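Local coordinates for type 4 fimbrial biogenesis protein PilY1 (Pseudomonas aeruginosa, PDB 3HX6) that supports type IV pilus assembly, twitching motility and adhesion to host cells, with calcium binding and release apparently regulating pilus retraction, at residues S253-A257 with Y267-G271. The protein carries 3 engineered substitutions. Residues are numbered along the deposited sequence; the frame is centred on the assembly and turned at random.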
# COMPACT_ATOMS: atom_id res chain seq x y z
N SER A 253 -12.37 -11.53 -24.06
CA SER A 253 -12.51 -10.99 -22.71
C SER A 253 -13.25 -9.66 -22.65
O SER A 253 -12.86 -8.69 -23.30
CB SER A 253 -11.14 -10.82 -22.06
OG SER A 253 -10.34 -11.97 -22.26
N PRO A 254 -14.33 -9.59 -21.86
CA PRO A 254 -15.06 -8.32 -21.79
C PRO A 254 -14.54 -7.41 -20.69
O PRO A 254 -13.87 -7.86 -19.75
CB PRO A 254 -16.49 -8.77 -21.51
CG PRO A 254 -16.27 -9.94 -20.59
CD PRO A 254 -15.11 -10.69 -21.24
N ARG A 255 -14.85 -6.12 -20.82
CA ARG A 255 -14.51 -5.14 -19.80
C ARG A 255 -15.85 -4.52 -19.42
O ARG A 255 -16.55 -3.95 -20.26
CB ARG A 255 -13.58 -4.06 -20.35
CG ARG A 255 -13.31 -2.91 -19.36
CD ARG A 255 -12.52 -3.38 -18.14
NE ARG A 255 -11.24 -3.96 -18.54
CZ ARG A 255 -10.35 -4.48 -17.70
NH1 ARG A 255 -10.58 -4.49 -16.39
NH2 ARG A 255 -9.23 -5.01 -18.18
N LEU A 256 -16.23 -4.65 -18.16
CA LEU A 256 -17.50 -4.08 -17.73
C LEU A 256 -17.31 -2.62 -17.33
O LEU A 256 -16.26 -2.24 -16.82
CB LEU A 256 -18.06 -4.89 -16.56
CG LEU A 256 -19.03 -6.00 -16.99
CD1 LEU A 256 -18.42 -6.86 -18.09
CD2 LEU A 256 -19.41 -6.82 -15.79
N ALA A 257 -18.33 -1.82 -17.58
CA ALA A 257 -18.29 -0.40 -17.25
C ALA A 257 -19.41 -0.06 -16.29
O ALA A 257 -20.55 -0.49 -16.46
CB ALA A 257 -18.43 0.45 -18.52
N TYR A 267 -22.50 -1.30 -18.78
CA TYR A 267 -22.15 -1.69 -20.15
C TYR A 267 -21.04 -2.72 -20.10
O TYR A 267 -20.37 -2.88 -19.08
CB TYR A 267 -21.61 -0.51 -20.95
CG TYR A 267 -22.51 0.68 -21.11
CD1 TYR A 267 -23.62 0.64 -21.96
CD2 TYR A 267 -22.24 1.88 -20.44
CE1 TYR A 267 -24.42 1.76 -22.15
CE2 TYR A 267 -23.03 3.00 -20.62
CZ TYR A 267 -24.11 2.94 -21.48
OH TYR A 267 -24.88 4.06 -21.65
N ALA A 268 -20.83 -3.40 -21.22
CA ALA A 268 -19.76 -4.37 -21.33
C ALA A 268 -19.15 -4.10 -22.70
O ALA A 268 -19.87 -3.80 -23.66
CB ALA A 268 -20.30 -5.80 -21.27
N TYR A 269 -17.83 -4.16 -22.78
CA TYR A 269 -17.12 -3.95 -24.03
C TYR A 269 -16.26 -5.19 -24.26
O TYR A 269 -15.62 -5.68 -23.34
CB TYR A 269 -16.20 -2.73 -23.96
CG TYR A 269 -16.91 -1.40 -23.84
CD1 TYR A 269 -17.37 -0.93 -22.61
CD2 TYR A 269 -17.07 -0.58 -24.96
CE1 TYR A 269 -17.96 0.34 -22.49
CE2 TYR A 269 -17.66 0.68 -24.85
CZ TYR A 269 -18.09 1.14 -23.62
OH TYR A 269 -18.63 2.40 -23.50
N ALA A 270 -16.25 -5.69 -25.49
CA ALA A 270 -15.47 -6.87 -25.79
C ALA A 270 -15.13 -6.97 -27.28
O ALA A 270 -15.97 -6.68 -28.13
CB ALA A 270 -16.24 -8.13 -25.35
N GLY A 271 -13.90 -7.36 -27.58
CA GLY A 271 -13.52 -7.51 -28.97
C GLY A 271 -13.77 -8.96 -29.35
O GLY A 271 -14.13 -9.78 -28.49
O HOH W 1 -11.98 -8.23 -25.75
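With chi1 at -67°, Y269 swings its CG anti to its own carbonyl carbon, and the ring runs diagonally over to A257, whose CB meets the ring edge at CE1 (4.0 Å), close to the ring plane. Y267 makes the same chi1 choice, but its ring leads off the contact, and just its CB packs against the methyl of A257. All three belong to an antiparallel beta hairpin, the first two strands of a four-stranded blade in the PilY1 beta-propeller, within the C-terminal domain.

Two hydrogen-bonded pairs zip the strands together. R255 and Y269 exchange both bonds: R255 N reaches Y269 O at 2.7 Å in the carbonyl plane, while Y269 N approaches R255 O with a 27° tilt from it. In the A257–Y267 pair, A257 N sits above the carbonyl plane of Y267 O (2.7 Å), and the return bond from Y267 N to A257 O is longer, 3.1 Å. This pair is the last of the ladder before the chain enters and leaves the calcium loop, where D258, N260, D262, V264 and D266 hold the ion, about 8 Å from the side chain of Y267.

On the sheet face opposite the tyrosines, L256 lays CD1 against the methyl of A268, and P254 sets its CB beside that of A270. T199 and A201 of the neighbouring blade cover L256 on that face, while L334 of strand 333-336 touches both A257 and Y269 on the other. The phenol ends are tied outside the hairpin, Y269 OH to D373 and Y267 OH to G378 N, and R255 bends away to bond P332 O through NE. At the far end from the calcium, a water bridges the strands, donating to S253 O at 2.6 Å and accepting from G271 N at 2.8 Å.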